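Local coordinates for oxidoreductase protein (Agrobacterium radiobacter, PDB 5UI9) that probably catalyses NAD-dependent oxidation or reduction of a small hydroxy acid, as a member of the GFO/IDH/MocA oxidoreductase family, at residues H182-A187 with F323-A328; R200-N205 with E211-I216. One frame throughout, in Å; residues are numbered along the deposited sequence.

Interaction 1 (H182-A187 with F323-A328); sequences HTLDIA and FALVEA. With 8A1 ((2S)-2,3-dihydroxy-2-methylpropanoic acid), chain D.
L184 and L325 both set CG anti to their own carbonyl carbon (chi1 -69° and -52°), which sends the two side chains into the seam between helices 175-191 and 316-335. This is helix-helix packing in a GFO/IDH/MocA oxidoreductase, where both helices lie against the large mixed sheet. The CD1 methyl of L184 does most of the touching: it sits 4.0 Å from CB of L325 and 3.9 Å from CG2 of V326, whose side chain it crosses at a slant. In return, CD1 of L325 lies over the L184 backbone, 4.1 Å from the carbonyl O of that residue. The seam is small, buried and apolar. L184 also touches V228 of strand 225-231. Polar ties lie beside the seam, where D185 forms a salt bridge with R128 and a hydrogen bond to T322.

H182 leads away from the seam into the pocket that holds the bound hydroxy acid, and NAD touches it as well. E125 holds ND1, F127 stacks on the ring, and K98, Q165, D178 and Y232 also bond the acid. At the ring edge and in its plane, H182 NE2 donates to carboxylate O of (2S)-2,3-dihydroxy-2-methylpropanoic acid at 2.6 Å, with a nearly straight N-H...O angle of 167°.

Interaction 2 (R200-N205 with E211-I216); sequences RTKRVN and EDVATI
A beta hairpin of strands 194-202 and 213-220 in the large mixed sheet ends here in a classic beta bulge, with D212 and V213 both facing K202. Before the bulge the pairing is regular and antiparallel: R200 and T215 exchange two backbone hydrogen bonds, and K202 N donates to V213 O. At the bulge K202 O takes two donors, V213 N at 3.2 Å and D212 N at 3.1 Å, both bonds well bent.

Past it, the D212 carboxylate replaces strand pairing. Its chi1 of 58° places CG between backbone N and carbonyl carbon, turning the group across to the loop. OD1 receives V204 N at 2.8 Å and OD2 receives N205 N at 2.9 Å, each on the syn side. A water bridges OD2 and ND2 of N205.

On the T201 and A214 face, CG2 of T201 rests 4.0 Å from CB of A214, and CG of E211 slants across T201 at 3.8 Å from CB. The carboxylate of E211 continues to Y330 and to the amides of F174 and I176. The other face carries K202 and V213 side by side, CG to CB 3.9 Å, and V204 CG2 against V213 CG2 at 3.8 Å. There the second subunit packs, with its D219 in a salt bridge to R200 and its F149 O bonded by K202 NZ.

Two backbone amides and a water probably stabilise the negative charge of the buried D212 carboxylate, offsetting the nearby K202 O, which offers OD1 no bond, and fix the loop's path.

Overall arrangement
From the N terminus the chain first completes the parallel NAD-binding sheet, then enters the mixed-sheet domain and reaches helix 175-191, which supplies 182-187. Strand 194-202 follows directly and turns back into 213-220, so interaction 2 closes a short hairpin with five residues between its segments. Only much later, after strands 225-231 to 271-275 and helix 289-308, does helix 316-335 return to close interaction 1 across 135 residues. Interaction 2 is therefore nested inside the loop of interaction 1. Their centres lie 15 Å apart, yet they meet directly where L184 CD2 packs 3.9 Å from I216 CD1, joining the helix pair to the sheet.

Interaction 1 (H182-A187 with F323-A328)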
loop_
_atom_site.group_PDB
_atom_site.type_symbol
_atom_site.label_atom_id
_atom_site.label_comp_id
_atom_site.label_asym_id
_atom_site.label_seq_id
_atom_site.Cartn_x
_atom_site.Cartn_y
_atom_site.Cartn_z
ATOM N N HIS A 182 9.634 13.107 -4.726
ATOM C CA HIS A 182 10.403 12.763 -3.534
ATOM C C HIS A 182 10.211 11.307 -3.136
ATOM O O HIS A 182 11.182 10.601 -2.864
ATOM C CB HIS A 182 9.990 13.602 -2.315
ATOM C CG HIS A 182 10.238 15.071 -2.448
ATOM N ND1 HIS A 182 11.494 15.604 -2.659
ATOM C CD2 HIS A 182 9.397 16.124 -2.329
ATOM C CE1 HIS A 182 11.406 16.922 -2.692
ATOM N NE2 HIS A 182 10.144 17.263 -2.504
ATOM N N THR A 183 8.950 10.877 -3.051
ATOM C CA THR A 183 8.629 9.538 -2.554
ATOM C C THR A 183 9.182 8.447 -3.481
ATOM O O THR A 183 9.656 7.407 -3.018
ATOM C CB THR A 183 7.105 9.344 -2.399
ATOM O OG1 THR A 183 6.494 10.570 -1.981
ATOM C CG2 THR A 183 6.807 8.268 -1.377
ATOM N N LEU A 184 9.091 8.695 -4.784
ATOM C CA LEU A 184 9.692 7.830 -5.804
ATOM C C LEU A 184 11.219 7.793 -5.715
ATOM O O LEU A 184 11.833 6.744 -5.939
ATOM C CB LEU A 184 9.268 8.286 -7.207
ATOM C CG LEU A 184 7.789 8.073 -7.544
ATOM C CD1 LEU A 184 7.393 8.894 -8.762
ATOM C CD2 LEU A 184 7.489 6.593 -7.760
ATOM N N ASP A 185 11.825 8.934 -5.394
ATOM C CA ASP A 185 13.272 8.994 -5.184
ATOM C C ASP A 185 13.666 8.152 -3.974
ATOM O O ASP A 185 14.683 7.454 -4.015
ATOM C CB ASP A 185 13.761 10.430 -4.972
ATOM C CG ASP A 185 15.275 10.528 -4.997
ATOM O OD1 ASP A 185 15.849 10.445 -6.102
ATOM O OD2 ASP A 185 15.892 10.646 -3.911
ATOM N N ILE A 186 12.861 8.223 -2.907
ATOM C CA ILE A 186 13.114 7.409 -1.715
ATOM C C ILE A 186 13.005 5.923 -2.070
ATOM O O ILE A 186 13.847 5.136 -1.667
ATOM C CB ILE A 186 12.191 7.777 -0.528
ATOM C CG1 ILE A 186 12.509 9.191 -0.022
ATOM C CG2 ILE A 186 12.363 6.778 0.620
ATOM C CD1 ILE A 186 11.467 9.789 0.900
ATOM N N ALA A 187 11.982 5.548 -2.832
ATOM C CA ALA A 187 11.810 4.150 -3.248
ATOM C C ALA A 187 13.060 3.630 -3.973
ATOM O O ALA A 187 13.529 2.532 -3.689
ATOM C CB ALA A 187 10.576 4.000 -4.126
ATOM N N PHE A 323 13.271 11.014 -12.180
ATOM C CA PHE A 323 12.368 11.818 -13.007
ATOM C C PHE A 323 11.592 10.988 -14.023
ATOM O O PHE A 323 10.416 11.250 -14.251
ATOM C CB PHE A 323 13.090 12.970 -13.724
ATOM C CG PHE A 323 12.142 14.012 -14.237
ATOM C CD1 PHE A 323 11.513 13.854 -15.471
ATOM C CD2 PHE A 323 11.819 15.115 -13.461
ATOM C CE1 PHE A 323 10.598 14.787 -15.928
ATOM C CE2 PHE A 323 10.913 16.062 -13.920
ATOM C CZ PHE A 323 10.303 15.896 -15.156
ATOM N N ALA A 324 12.255 10.005 -14.627
ATOM C CA ALA A 324 11.601 9.023 -15.504
ATOM C C ALA A 324 10.364 8.387 -14.870
ATOM O O ALA A 324 9.361 8.175 -15.555
ATOM C CB ALA A 324 12.584 7.938 -15.908
ATOM N N LEU A 325 10.449 8.094 -13.571
ATOM C CA LEU A 325 9.344 7.479 -12.832
ATOM C C LEU A 325 8.163 8.429 -12.713
ATOM O O LEU A 325 7.017 7.985 -12.768
ATOM C CB LEU A 325 9.777 7.007 -11.436
ATOM C CG LEU A 325 11.008 6.105 -11.308
ATOM C CD1 LEU A 325 11.269 5.749 -9.852
ATOM C CD2 LEU A 325 10.900 4.837 -12.144
ATOM N N VAL A 326 8.441 9.725 -12.558
ATOM C CA VAL A 326 7.389 10.749 -12.529
ATOM C C VAL A 326 6.648 10.807 -13.869
ATOM O O VAL A 326 5.418 10.751 -13.906
ATOM C CB VAL A 326 7.944 12.147 -12.159
ATOM C CG1 VAL A 326 6.909 13.250 -12.388
ATOM C CG2 VAL A 326 8.410 12.160 -10.710
ATOM N N GLU A 327 7.402 10.918 -14.959
ATOM C CA GLU A 327 6.817 10.989 -16.296
ATOM C C GLU A 327 6.083 9.681 -16.652
ATOM O O GLU A 327 5.012 9.716 -17.249
ATOM C CB GLU A 327 7.897 11.342 -17.331
ATOM C CG GLU A 327 7.360 11.616 -18.730
ATOM C CD GLU A 327 8.343 12.387 -19.596
ATOM O OE1 GLU A 327 8.626 13.558 -19.263
ATOM O OE2 GLU A 327 8.833 11.822 -20.605
ATOM N N ALA A 328 6.655 8.543 -16.254
ATOM C CA ALA A 328 6.016 7.242 -16.441
ATOM C C ALA A 328 4.706 7.110 -15.658
ATOM O O ALA A 328 3.763 6.495 -16.144
ATOM C CB ALA A 328 6.968 6.124 -16.050
HETATM O OXT 8A1 D . 8.886 19.640 0.038
HETATM C C 8A1 D . 8.381 19.811 -1.098
HETATM O O 8A1 D . 9.032 19.639 -2.152
HETATM C CA 8A1 D . 6.937 20.226 -1.206
HETATM C CB 8A1 D . 6.129 18.941 -1.384
HETATM O O1 8A1 D . 4.721 19.184 -1.307
HETATM O O2 8A1 D . 6.761 21.088 -2.344
HETATM C C3 8A1 D . 6.516 21.005 0.041
#

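Interaction 2 (R200-N205 with E211-I216)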
loop_
_atom_site.group_PDB
_atom_site.type_symbol
_atom_site.label_atom_id
_atom_site.label_comp_id
_atom_site.label_asym_id
_atom_site.label_seq_id
_atom_site.Cartn_x
_atom_site.Cartn_y
_atom_site.Cartn_z
ATOM N N ARG A 200 -2.054 5.284 -10.695
ATOM C CA ARG A 200 -3.440 5.744 -10.692
ATOM C C ARG A 200 -3.486 7.079 -9.972
ATOM O O ARG A 200 -2.820 7.246 -8.952
ATOM C CB ARG A 200 -4.343 4.753 -9.951
ATOM C CG ARG A 200 -4.336 3.350 -10.520
ATOM C CD ARG A 200 -4.984 3.307 -11.887
ATOM N NE ARG A 200 -5.076 1.932 -12.378
ATOM C CZ ARG A 200 -4.160 1.304 -13.108
ATOM N NH1 ARG A 200 -3.049 1.910 -13.524
ATOM N NH2 ARG A 200 -4.378 0.043 -13.456
ATOM N N THR A 201 -4.267 8.015 -10.500
ATOM C CA THR A 201 -4.409 9.347 -9.915
ATOM C C THR A 201 -5.861 9.804 -9.881
ATOM O O THR A 201 -6.684 9.349 -10.674
ATOM C CB THR A 201 -3.649 10.411 -10.725
ATOM O OG1 THR A 201 -4.211 10.501 -12.038
ATOM C CG2 THR A 201 -2.174 10.074 -10.819
ATOM N N LYS A 202 -6.149 10.733 -8.972
ATOM C CA LYS A 202 -7.422 11.436 -8.959
ATOM C C LYS A 202 -7.309 12.786 -8.260
ATOM O O LYS A 202 -6.312 13.070 -7.581
ATOM C CB LYS A 202 -8.509 10.579 -8.296
ATOM C CG LYS A 202 -8.253 10.207 -6.847
ATOM C CD LYS A 202 -9.525 9.721 -6.165
ATOM C CE LYS A 202 -10.025 8.397 -6.730
ATOM N NZ LYS A 202 -9.038 7.285 -6.577
ATOM N N ARG A 203 -8.340 13.607 -8.441
ATOM C CA ARG A 203 -8.459 14.891 -7.755
ATOM C C ARG A 203 -9.628 14.832 -6.789
ATOM O O ARG A 203 -10.754 14.640 -7.212
ATOM C CB ARG A 203 -8.666 16.032 -8.749
ATOM C CG ARG A 203 -8.676 17.407 -8.095
ATOM C CD ARG A 203 -8.607 18.510 -9.132
ATOM N NE ARG A 203 -9.737 18.488 -10.058
ATOM C CZ ARG A 203 -10.948 18.991 -9.819
ATOM N NH1 ARG A 203 -11.246 19.578 -8.657
ATOM N NH2 ARG A 203 -11.878 18.901 -10.759
ATOM N N VAL A 204 -9.344 14.984 -5.498
ATOM C CA VAL A 204 -10.371 15.061 -4.459
ATOM C C VAL A 204 -10.716 16.520 -4.121
ATOM O O VAL A 204 -11.887 16.886 -4.075
ATOM C CB VAL A 204 -9.921 14.309 -3.185
ATOM C CG1 VAL A 204 -10.988 14.408 -2.089
ATOM C CG2 VAL A 204 -9.613 12.854 -3.520
ATOM N N ASN A 205 -9.692 17.338 -3.883
ATOM C CA ASN A 205 -9.868 18.740 -3.472
ATOM C C ASN A 205 -10.534 19.546 -4.599
ATOM O O ASN A 205 -9.974 19.653 -5.694
ATOM C CB ASN A 205 -8.500 19.343 -3.103
ATOM C CG ASN A 205 -8.590 20.707 -2.429
ATOM O OD1 ASN A 205 -9.571 21.437 -2.560
ATOM N ND2 ASN A 205 -7.535 21.057 -1.705
ATOM N N GLU A 211 -4.096 16.686 -9.883
ATOM C CA GLU A 211 -4.304 15.468 -9.094
ATOM C C GLU A 211 -3.646 15.601 -7.719
ATOM O O GLU A 211 -2.491 16.018 -7.618
ATOM C CB GLU A 211 -3.818 14.213 -9.859
ATOM C CG GLU A 211 -2.354 13.786 -9.705
ATOM C CD GLU A 211 -1.328 14.780 -10.236
ATOM O OE1 GLU A 211 -1.691 15.706 -10.999
ATOM O OE2 GLU A 211 -0.136 14.635 -9.882
ATOM N N ASP A 212 -4.389 15.268 -6.664
ATOM C CA ASP A 212 -3.859 15.344 -5.296
ATOM C C ASP A 212 -3.760 13.995 -4.596
ATOM O O ASP A 212 -3.462 13.941 -3.408
ATOM C CB ASP A 212 -4.646 16.352 -4.443
ATOM C CG ASP A 212 -6.123 16.039 -4.357
ATOM O OD1 ASP A 212 -6.588 15.100 -5.025
ATOM O OD2 ASP A 212 -6.836 16.750 -3.620
ATOM N N VAL A 213 -3.997 12.918 -5.344
ATOM C CA VAL A 213 -3.878 11.565 -4.841
ATOM C C VAL A 213 -3.258 10.738 -5.956
ATOM O O VAL A 213 -3.684 10.840 -7.105
ATOM C CB VAL A 213 -5.249 10.964 -4.452
ATOM C CG1 VAL A 213 -5.067 9.565 -3.865
ATOM C CG2 VAL A 213 -5.977 11.867 -3.458
ATOM N N ALA A 214 -2.241 9.952 -5.616
ATOM C CA ALA A 214 -1.565 9.090 -6.576
ATOM C C ALA A 214 -1.115 7.812 -5.891
ATOM O O ALA A 214 -0.564 7.849 -4.786
ATOM C CB ALA A 214 -0.375 9.806 -7.205
ATOM N N THR A 215 -1.362 6.690 -6.561
ATOM C CA THR A 215 -0.996 5.377 -6.060
ATOM C C THR A 215 -0.223 4.670 -7.164
ATOM O O THR A 215 -0.716 4.541 -8.284
ATOM C CB THR A 215 -2.255 4.586 -5.667
ATOM O OG1 THR A 215 -3.020 5.361 -4.736
ATOM C CG2 THR A 215 -1.896 3.273 -5.021
ATOM N N ILE A 216 0.988 4.225 -6.836
ATOM C CA ILE A 216 1.942 3.715 -7.816
ATOM C C ILE A 216 2.476 2.358 -7.355
ATOM O O ILE A 216 2.866 2.204 -6.200
ATOM C CB ILE A 216 3.123 4.698 -8.009
ATOM C CG1 ILE A 216 2.610 6.117 -8.286
ATOM C CG2 ILE A 216 4.044 4.229 -9.138
ATOM C CD1 ILE A 216 3.689 7.167 -8.440
HETATM O O HOH W 1 -5.558 18.616 -1.747
#